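Local coordinates for protein DNA polymerase beta (Leishmania infantum, PDB 4P4O) that probably fills gaps during base excision repair as a family X DNA polymerase, adding deoxynucleotides to a DNA primer with release of diphosphate, at residues A[99-104]-A[122-127]; A[148-153]-A[266-271]; A[313-318]-A[352-357]. One frame throughout, in Å; residues are numbered along the deposited sequence.

Followed from the N terminus, the chain closes three loops in series, and none encloses or crosses another. Contact 1 (99-104 with 122-127) closes a short, mostly helical loop within the fingers domain. Contact 2 (148-153 with 266-271) closes a much longer one, tying the short helix 148-151 to the segment that leads into the palm sheet through strand 270-277. These two touch: Phe148 packs on Val104 and Val124. Contact 3 (313-318 with 352-357) joins two strands of the thumb's antiparallel sheet; its centre lies about 42 Å from that of contact 1 and about 38 Å from that of contact 2.

Contact 1 (A[99-104]-A[122-127]); sequences QELTQV and FTVDEL. With NA (sodium ion), chain F.
Glu100 reaches from the last turn of helix 93-101 to the start of helix 124-130 and lays its side chain obliquely across Val124. With CG anti to the backbone N (chi1 163°) and a bend at chi2, the carboxylate arrives beside the first backbone N-H of the second helix. Val124 N donates to Glu100 OE2 at 3.2 Å, fairly straight at 161°, meeting the oxygen on its anti side and 16° out of the carboxylate plane. The same chain also makes apolar contact, Glu100 CG lying 3.6 Å from Val124 CG2, while OE2 rests on Thr123 CG2 at 3.4 Å. Thr123 is the N-cap residue, but its own side chain makes no capping bond.

Val124 CG2 is a meeting point for several groups. The amide of Gln103 comes to it at about a right angle, and Val104 CG2 slides past in the opposite sense, 4.0 Å from Val124 CG2, before reaching Leu127 CD2 at 4.3 Å. Leu101 also reaches the second helix, its CD2 3.7 Å from the carbonyl carbon of Thr123. Phe148 closes over Val104 and Val124, and Leu115 of helix 109-119 backs Leu101 and Leu127.

Gln103 is steadied from its own turn: NE2 donates to Glu100 O at 3.0 Å, and Gln103 N reaches that oxygen from the opposite face of its plane. In the same turn, Thr102 O and Val104 O bind a sodium ion together with Phe107 O and a DNA phosphate, the arrangement expected of a helix-hairpin-helix element. The carboxylate sits where the positive end of helix 124-130 would probably favour its negative charge, so a polar tie accompanies the apolar packing that joins the two helices beside the DNA-binding turn.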
# COMPACT_ATOMS: atom_id res chain seq x y z
N GLN A 99 9.98 -14.17 13.77
CA GLN A 99 8.52 -14.03 13.76
C GLN A 99 8.09 -12.77 14.53
O GLN A 99 7.24 -12.00 14.10
CB GLN A 99 7.91 -15.27 14.41
CG GLN A 99 6.49 -15.59 14.00
CD GLN A 99 6.08 -17.01 14.41
OE1 GLN A 99 6.93 -17.82 14.79
NE2 GLN A 99 4.78 -17.30 14.35
N GLU A 100 8.72 -12.58 15.69
CA GLU A 100 8.46 -11.41 16.50
C GLU A 100 8.95 -10.12 15.80
O GLU A 100 8.19 -9.15 15.61
CB GLU A 100 9.16 -11.61 17.84
CG GLU A 100 9.35 -10.36 18.63
CD GLU A 100 8.54 -10.39 19.89
OE1 GLU A 100 7.83 -11.40 20.08
OE2 GLU A 100 8.62 -9.42 20.67
N LEU A 101 10.21 -10.13 15.38
CA LEU A 101 10.86 -8.93 14.87
C LEU A 101 10.27 -8.40 13.54
O LEU A 101 10.20 -7.18 13.32
CB LEU A 101 12.37 -9.14 14.75
CG LEU A 101 13.04 -9.41 16.11
CD1 LEU A 101 14.49 -9.85 15.95
CD2 LEU A 101 12.94 -8.16 17.00
N THR A 102 9.80 -9.30 12.69
CA THR A 102 9.20 -8.88 11.42
C THR A 102 7.85 -8.20 11.64
O THR A 102 7.17 -7.84 10.67
CB THR A 102 9.06 -10.04 10.41
OG1 THR A 102 8.16 -11.03 10.94
CG2 THR A 102 10.41 -10.67 10.13
N GLN A 103 7.45 -8.03 12.90
CA GLN A 103 6.29 -7.19 13.21
C GLN A 103 6.63 -5.71 13.02
O GLN A 103 5.75 -4.88 12.86
CB GLN A 103 5.85 -7.40 14.66
CG GLN A 103 5.28 -8.78 14.96
CD GLN A 103 4.83 -8.90 16.41
OE1 GLN A 103 3.64 -9.06 16.69
NE2 GLN A 103 5.78 -8.83 17.34
N VAL A 104 7.92 -5.41 13.08
CA VAL A 104 8.40 -4.03 13.05
C VAL A 104 8.59 -3.57 11.61
O VAL A 104 9.25 -4.23 10.83
CB VAL A 104 9.75 -3.91 13.79
CG1 VAL A 104 10.25 -2.48 13.80
CG2 VAL A 104 9.61 -4.44 15.20
N PHE A 122 16.26 -10.79 20.59
CA PHE A 122 15.25 -11.84 20.54
C PHE A 122 13.87 -11.22 20.43
O PHE A 122 12.93 -11.86 19.95
CB PHE A 122 15.30 -12.68 21.82
CG PHE A 122 16.49 -13.59 21.93
CD1 PHE A 122 17.75 -13.08 22.20
CD2 PHE A 122 16.34 -14.96 21.80
CE1 PHE A 122 18.84 -13.93 22.32
CE2 PHE A 122 17.43 -15.81 21.91
CZ PHE A 122 18.68 -15.30 22.18
N THR A 123 13.74 -9.98 20.89
CA THR A 123 12.43 -9.39 21.12
C THR A 123 12.33 -7.96 20.61
O THR A 123 13.33 -7.23 20.57
CB THR A 123 12.13 -9.41 22.64
OG1 THR A 123 11.86 -10.76 23.06
CG2 THR A 123 10.95 -8.54 22.96
N VAL A 124 11.13 -7.55 20.21
CA VAL A 124 10.89 -6.16 19.86
C VAL A 124 11.32 -5.23 21.00
O VAL A 124 11.95 -4.20 20.75
CB VAL A 124 9.40 -5.90 19.56
CG1 VAL A 124 9.18 -4.43 19.25
CG2 VAL A 124 8.95 -6.76 18.40
N ASP A 125 11.00 -5.59 22.24
CA ASP A 125 11.30 -4.72 23.37
C ASP A 125 12.80 -4.50 23.54
O ASP A 125 13.25 -3.40 23.88
CB ASP A 125 10.65 -5.25 24.66
CG ASP A 125 9.12 -5.16 24.62
OD1 ASP A 125 8.60 -4.34 23.83
OD2 ASP A 125 8.45 -5.90 25.35
N GLU A 126 13.56 -5.55 23.28
CA GLU A 126 15.01 -5.44 23.30
C GLU A 126 15.49 -4.53 22.18
O GLU A 126 16.41 -3.74 22.36
CB GLU A 126 15.64 -6.82 23.19
CG GLU A 126 15.29 -7.71 24.37
CD GLU A 126 15.61 -9.17 24.10
OE1 GLU A 126 15.81 -9.55 22.93
OE2 GLU A 126 15.65 -9.94 25.07
N LEU A 127 14.84 -4.64 21.02
CA LEU A 127 15.15 -3.77 19.88
C LEU A 127 14.87 -2.31 20.21
O LEU A 127 15.69 -1.44 19.91
CB LEU A 127 14.38 -4.20 18.62
CG LEU A 127 14.56 -3.28 17.40
CD1 LEU A 127 16.03 -3.15 17.01
CD2 LEU A 127 13.76 -3.78 16.21
NA NA F . 7.89 -6.03 8.89

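Contact 2 (A[148-153]-A[266-271]); sequences FYDINE and VYKARR. With nucleotides of chain B.
Ala269 and Asp150 share the one direct hydrogen bond between these segments: Ala269 N donates to Asp150 OD2 at 3.2 Å, approaching from above the carboxylate plane, 49° out of it. Asp150 points from helix 148-151 at Ala269, and OD2 also lies against Ala269 CB.

A water supplies the second polar link. It donates to Asp150 O at 2.6 Å and to Glu153 O, and accepts from Arg270 NH1 at 3.1 Å, sitting in the plane of the guanidinium at its edge. The carbonyls of Asp150, in the helix, and Glu153, just past it, are thus tied to the arginine through the water. Arg270 has its stronger partner in Glu159, a salt bridge through NH2.

Apolar contact comes from the aliphatic parts of long side chains. Lys268 crosses over Glu153 at a slant, with Lys268 CE 3.6 Å from Glu153 CG; the charged ends, NZ and OE1, stay 4.0 Å apart, beyond a salt bridge. Deeper in, Ile151 CG1 meets Arg271 CG at 3.7 Å, beside Met237 and Met247.

Past that methylene, bends at chi2 and chi3 turn the Arg271 guanidinium toward the DNA. Its NH2 donates almost straight, at 171°, to OP1 of DT6 of chain B, 3.1 Å away, with the phosphate oxygen at the edge and in plane. Asp273 pairs with NH2 and Gly246 O takes NH1, so both terminal nitrogens are anchored close to magnesium-binding Asp196. Hydrophobic support at its base and polar partners at its end probably help hold this arginine on the DNA backbone.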
# COMPACT_ATOMS: atom_id res chain seq x y z
N PHE A 148 6.41 1.85 16.99
CA PHE A 148 5.93 0.47 17.01
C PHE A 148 4.61 0.27 17.76
O PHE A 148 3.67 -0.31 17.21
CB PHE A 148 7.00 -0.48 17.56
CG PHE A 148 6.51 -1.89 17.69
CD1 PHE A 148 6.38 -2.70 16.57
CD2 PHE A 148 6.13 -2.39 18.93
CE1 PHE A 148 5.91 -4.00 16.68
CE2 PHE A 148 5.66 -3.69 19.04
CZ PHE A 148 5.55 -4.50 17.91
N TYR A 149 4.54 0.75 19.00
CA TYR A 149 3.36 0.53 19.83
C TYR A 149 2.09 1.20 19.28
O TYR A 149 1.01 0.61 19.33
CB TYR A 149 3.62 0.94 21.29
CG TYR A 149 4.66 0.08 21.98
CD1 TYR A 149 4.60 -1.30 21.92
CD2 TYR A 149 5.73 0.65 22.65
CE1 TYR A 149 5.57 -2.10 22.54
CE2 TYR A 149 6.69 -0.12 23.27
CZ TYR A 149 6.61 -1.50 23.21
OH TYR A 149 7.57 -2.27 23.83
N ASP A 150 2.23 2.42 18.78
CA ASP A 150 1.11 3.10 18.12
C ASP A 150 0.68 2.39 16.85
O ASP A 150 -0.50 2.26 16.57
CB ASP A 150 1.47 4.55 17.78
CG ASP A 150 1.32 5.48 18.95
OD1 ASP A 150 1.09 4.99 20.08
OD2 ASP A 150 1.43 6.71 18.75
N ILE A 151 1.66 1.93 16.07
CA ILE A 151 1.36 1.21 14.84
C ILE A 151 0.56 -0.08 15.13
O ILE A 151 -0.30 -0.46 14.34
CB ILE A 151 2.65 0.91 14.03
CG1 ILE A 151 3.24 2.21 13.48
CG2 ILE A 151 2.37 -0.06 12.87
CD1 ILE A 151 4.73 2.14 13.20
N ASN A 152 0.81 -0.73 16.26
CA ASN A 152 0.08 -1.96 16.59
C ASN A 152 -1.34 -1.77 17.11
O ASN A 152 -2.04 -2.74 17.36
CB ASN A 152 0.85 -2.84 17.58
CG ASN A 152 2.06 -3.49 16.96
OD1 ASN A 152 2.26 -3.43 15.73
ND2 ASN A 152 2.87 -4.13 17.79
N GLU A 153 -1.75 -0.52 17.30
CA GLU A 153 -3.13 -0.25 17.69
C GLU A 153 -4.00 -0.11 16.43
O GLU A 153 -3.63 0.60 15.50
CB GLU A 153 -3.21 1.03 18.53
CG GLU A 153 -2.69 0.86 19.96
CD GLU A 153 -3.72 0.24 20.89
OE1 GLU A 153 -3.84 0.73 22.03
OE2 GLU A 153 -4.43 -0.72 20.50
N VAL A 266 -6.17 13.34 23.08
CA VAL A 266 -4.98 13.22 22.25
C VAL A 266 -5.03 11.92 21.45
O VAL A 266 -5.28 10.85 22.01
CB VAL A 266 -3.69 13.26 23.09
CG1 VAL A 266 -2.45 13.14 22.19
CG2 VAL A 266 -3.65 14.53 23.91
N TYR A 267 -4.77 12.03 20.15
CA TYR A 267 -4.81 10.89 19.25
C TYR A 267 -3.46 10.17 19.13
O TYR A 267 -2.40 10.78 19.28
CB TYR A 267 -5.29 11.34 17.86
CG TYR A 267 -6.74 11.75 17.84
CD1 TYR A 267 -7.75 10.81 17.66
CD2 TYR A 267 -7.11 13.09 18.00
CE1 TYR A 267 -9.09 11.18 17.65
CE2 TYR A 267 -8.46 13.47 17.99
CZ TYR A 267 -9.44 12.50 17.82
OH TYR A 267 -10.78 12.85 17.81
N LYS A 268 -3.50 8.88 18.84
CA LYS A 268 -2.26 8.18 18.51
C LYS A 268 -1.86 8.49 17.08
O LYS A 268 -2.67 8.94 16.25
CB LYS A 268 -2.40 6.67 18.68
CG LYS A 268 -2.77 6.25 20.08
CD LYS A 268 -3.07 4.75 20.12
CE LYS A 268 -2.59 4.12 21.42
NZ LYS A 268 -3.33 4.66 22.58
N ALA A 269 -0.58 8.25 16.80
CA ALA A 269 -0.08 8.39 15.45
C ALA A 269 -0.50 7.16 14.66
O ALA A 269 -0.39 6.03 15.13
CB ALA A 269 1.44 8.55 15.47
N ARG A 270 -0.98 7.39 13.45
CA ARG A 270 -1.43 6.29 12.61
C ARG A 270 -0.54 6.17 11.39
O ARG A 270 -0.02 7.16 10.88
CB ARG A 270 -2.87 6.52 12.16
CG ARG A 270 -3.82 6.87 13.30
CD ARG A 270 -3.84 5.74 14.35
NE ARG A 270 -5.02 5.82 15.19
CZ ARG A 270 -5.37 4.90 16.10
NH1 ARG A 270 -4.62 3.83 16.30
NH2 ARG A 270 -6.47 5.07 16.80
N ARG A 271 -0.38 4.94 10.91
CA ARG A 271 0.26 4.73 9.62
C ARG A 271 -0.62 5.33 8.53
O ARG A 271 -1.81 5.02 8.41
CB ARG A 271 0.56 3.24 9.38
CG ARG A 271 1.81 2.76 10.14
CD ARG A 271 3.09 3.04 9.34
NE ARG A 271 3.03 2.33 8.07
CZ ARG A 271 2.79 2.90 6.89
NH1 ARG A 271 2.64 4.22 6.79
NH2 ARG A 271 2.72 2.14 5.79
P DT B 6 3.41 -1.77 4.95
OP1 DT B 6 2.77 -0.95 6.02
OP2 DT B 6 3.51 -3.23 5.13
O5' DT B 6 2.68 -1.49 3.55
C5' DT B 6 2.41 -0.19 3.05
C4' DT B 6 1.72 -0.31 1.69
O4' DT B 6 2.62 -0.95 0.74
C3' DT B 6 0.48 -1.19 1.66
C2' DT B 6 0.40 -1.61 0.19
C1' DT B 6 1.87 -1.62 -0.25
N1 DT B 6 2.47 -2.97 -0.42
C2 DT B 6 2.40 -3.50 -1.68
O2 DT B 6 1.88 -2.92 -2.61
N3 DT B 6 2.97 -4.73 -1.83
C4 DT B 6 3.57 -5.48 -0.84
O4 DT B 6 4.02 -6.59 -1.11
C5 DT B 6 3.63 -4.89 0.48
C7 DT B 6 4.29 -5.65 1.62
C6 DT B 6 3.07 -3.66 0.63
O HOH W 1 -2.18 2.89 14.66

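Contact 3 (A[313-318]-A[352-357]). With nucleotides of chain D.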
# COMPACT_ATOMS: atom_id res chain seq x y z
N TYR A 313 -2.70 1.21 -12.39
CA TYR A 313 -2.66 2.24 -13.44
C TYR A 313 -3.65 2.00 -14.57
O TYR A 313 -3.96 2.91 -15.34
CB TYR A 313 -1.24 2.39 -14.00
CG TYR A 313 -0.23 2.78 -12.93
CD1 TYR A 313 -0.45 3.89 -12.13
CD2 TYR A 313 0.89 2.01 -12.68
CE1 TYR A 313 0.45 4.24 -11.12
CE2 TYR A 313 1.80 2.35 -11.70
CZ TYR A 313 1.57 3.47 -10.92
OH TYR A 313 2.47 3.81 -9.95
N GLY A 314 -4.14 0.78 -14.71
CA GLY A 314 -5.05 0.49 -15.79
C GLY A 314 -5.27 -0.98 -16.03
O GLY A 314 -4.69 -1.84 -15.35
N LEU A 315 -6.13 -1.25 -17.01
CA LEU A 315 -6.34 -2.58 -17.55
C LEU A 315 -5.76 -2.59 -18.97
O LEU A 315 -6.17 -1.79 -19.83
CB LEU A 315 -7.83 -2.92 -17.56
CG LEU A 315 -8.29 -4.26 -18.15
CD1 LEU A 315 -7.77 -5.46 -17.36
CD2 LEU A 315 -9.82 -4.26 -18.21
N PHE A 316 -4.81 -3.49 -19.21
CA PHE A 316 -4.10 -3.52 -20.47
C PHE A 316 -4.29 -4.86 -21.16
O PHE A 316 -4.03 -5.92 -20.57
CB PHE A 316 -2.60 -3.23 -20.23
CG PHE A 316 -2.35 -1.95 -19.47
CD1 PHE A 316 -2.22 -0.74 -20.16
CD2 PHE A 316 -2.27 -1.95 -18.09
CE1 PHE A 316 -2.01 0.46 -19.47
CE2 PHE A 316 -2.05 -0.75 -17.38
CZ PHE A 316 -1.92 0.45 -18.08
N LYS A 317 -4.76 -4.83 -22.40
CA LYS A 317 -4.98 -6.07 -23.11
C LYS A 317 -3.71 -6.46 -23.87
O LYS A 317 -3.41 -5.92 -24.93
CB LYS A 317 -6.20 -5.96 -24.04
CG LYS A 317 -6.63 -7.31 -24.67
CD LYS A 317 -7.94 -7.19 -25.45
CE LYS A 317 -8.62 -8.55 -25.68
NZ LYS A 317 -7.74 -9.48 -26.46
N LEU A 318 -2.97 -7.42 -23.32
CA LEU A 318 -1.70 -7.83 -23.90
C LEU A 318 -1.80 -8.92 -24.98
O LEU A 318 -0.95 -8.99 -25.87
CB LEU A 318 -0.75 -8.31 -22.79
CG LEU A 318 -0.55 -7.39 -21.59
CD1 LEU A 318 0.55 -7.95 -20.71
CD2 LEU A 318 -0.21 -5.96 -22.04
N LYS A 352 -2.11 -0.47 -25.20
CA LYS A 352 -2.79 -1.71 -24.84
C LYS A 352 -3.95 -1.42 -23.91
O LYS A 352 -4.73 -2.31 -23.60
CB LYS A 352 -1.83 -2.69 -24.15
CG LYS A 352 -0.62 -3.08 -25.01
CD LYS A 352 -1.07 -3.68 -26.32
CE LYS A 352 0.07 -3.80 -27.34
NZ LYS A 352 1.37 -4.21 -26.75
N ARG A 353 -4.05 -0.17 -23.46
CA ARG A 353 -5.05 0.21 -22.46
C ARG A 353 -6.47 -0.03 -22.93
O ARG A 353 -6.85 0.38 -24.03
CB ARG A 353 -4.93 1.69 -22.06
CG ARG A 353 -6.00 2.07 -21.01
CD ARG A 353 -5.97 3.56 -20.60
NE ARG A 353 -4.68 3.96 -20.04
CZ ARG A 353 -4.37 3.88 -18.75
NH1 ARG A 353 -5.25 3.41 -17.88
NH2 ARG A 353 -3.17 4.28 -18.33
N VAL A 354 -7.26 -0.69 -22.08
CA VAL A 354 -8.71 -0.64 -22.20
C VAL A 354 -9.22 0.43 -21.25
O VAL A 354 -9.08 0.31 -20.03
CB VAL A 354 -9.35 -2.00 -21.87
CG1 VAL A 354 -10.85 -1.89 -21.88
CG2 VAL A 354 -8.87 -3.07 -22.87
N GLU A 355 -9.77 1.51 -21.80
CA GLU A 355 -10.22 2.61 -20.95
C GLU A 355 -11.39 2.18 -20.10
O GLU A 355 -12.31 1.52 -20.57
CB GLU A 355 -10.64 3.81 -21.77
CG GLU A 355 -9.50 4.56 -22.43
CD GLU A 355 -10.00 5.69 -23.29
OE1 GLU A 355 -10.68 6.60 -22.76
OE2 GLU A 355 -9.75 5.66 -24.51
N VAL A 356 -11.37 2.59 -18.84
CA VAL A 356 -12.48 2.31 -17.94
C VAL A 356 -12.78 3.54 -17.12
O VAL A 356 -11.88 4.33 -16.84
CB VAL A 356 -12.15 1.15 -17.01
CG1 VAL A 356 -11.99 -0.12 -17.82
CG2 VAL A 356 -10.89 1.46 -16.19
N ARG A 357 -14.03 3.69 -16.73
CA ARG A 357 -14.41 4.83 -15.95
C ARG A 357 -14.96 4.40 -14.58
O ARG A 357 -15.28 5.23 -13.73
CB ARG A 357 -15.39 5.69 -16.74
CG ARG A 357 -16.64 6.10 -15.97
CD ARG A 357 -17.85 6.27 -16.88
NE ARG A 357 -18.94 6.92 -16.19
CZ ARG A 357 -19.80 6.30 -15.39
NH1 ARG A 357 -19.69 5.00 -15.18
NH2 ARG A 357 -20.76 6.99 -14.80
P DA D 8 5.40 1.73 -9.71
OP1 DA D 8 4.83 2.94 -10.35
OP2 DA D 8 6.58 1.10 -10.34
O5' DA D 8 5.77 2.03 -8.18
C5' DA D 8 4.78 2.54 -7.29
C4' DA D 8 5.47 3.07 -6.04
O4' DA D 8 5.87 1.99 -5.13
C3' DA D 8 6.74 3.87 -6.30
O3' DA D 8 6.74 4.93 -5.35
C2' DA D 8 7.86 2.85 -6.08
C1' DA D 8 7.28 1.94 -5.01
N9 DA D 8 7.68 0.54 -5.16
C8 DA D 8 7.62 -0.24 -6.28
N7 DA D 8 8.06 -1.48 -6.11
C5 DA D 8 8.42 -1.51 -4.77
C6 DA D 8 8.95 -2.52 -3.94
N6 DA D 8 9.22 -3.76 -4.36
N1 DA D 8 9.18 -2.21 -2.65
C2 DA D 8 8.92 -0.97 -2.21
N3 DA D 8 8.43 0.06 -2.89
C4 DA D 8 8.19 -0.28 -4.17
O HOH W 2 -7.41 1.14 -17.94
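Arg353 and Phe316 face each other as a non-hydrogen-bonded antiparallel pair, their CA atoms 4.3 Å apart. The arginine leaves its backbone extended, with CG anti to N (chi1 180°) and chi2 also trans, then bends at chi3 to -59°. That bend carries the guanidinium back along the neighbouring strand to Tyr313 O, which NH1 meets at 2.9 Å, on a lone pair in the carbonyl plane; NH2 adds a weak bond. The CE1-CZ side of the Phe316 ring comes over one face of the guanidinium near its rim, the planes 61° apart, with CZ 4.0 Å from NH2. Glu350 bonds to Arg353 NE as a salt bridge, and Ser281 OG also reaches Tyr313 O.

Main-chain bonds run on both sides of this pair: Val354 N to Leu315 O at 2.7 Å and Lys317 N to Lys352 O at 2.8 Å. A water joins Leu315 N to Val354 O. Lys352, bent at chi2, folds its methylenes over Lys317 O, CD coming within 3.5 Å. On the face opposite Phe316 and Arg353, Leu315 CD2 meets Val354 CB at 4.3 Å.

Tyr313 turns its ring away toward the DNA, where OH donates to OP1 of DA8 of chain D at 2.5 Å. Since Arg353 grips the carbonyl of this residue, the thumb's edge strand probably helps fix the backbone from which the tyrosine reaches the phosphate.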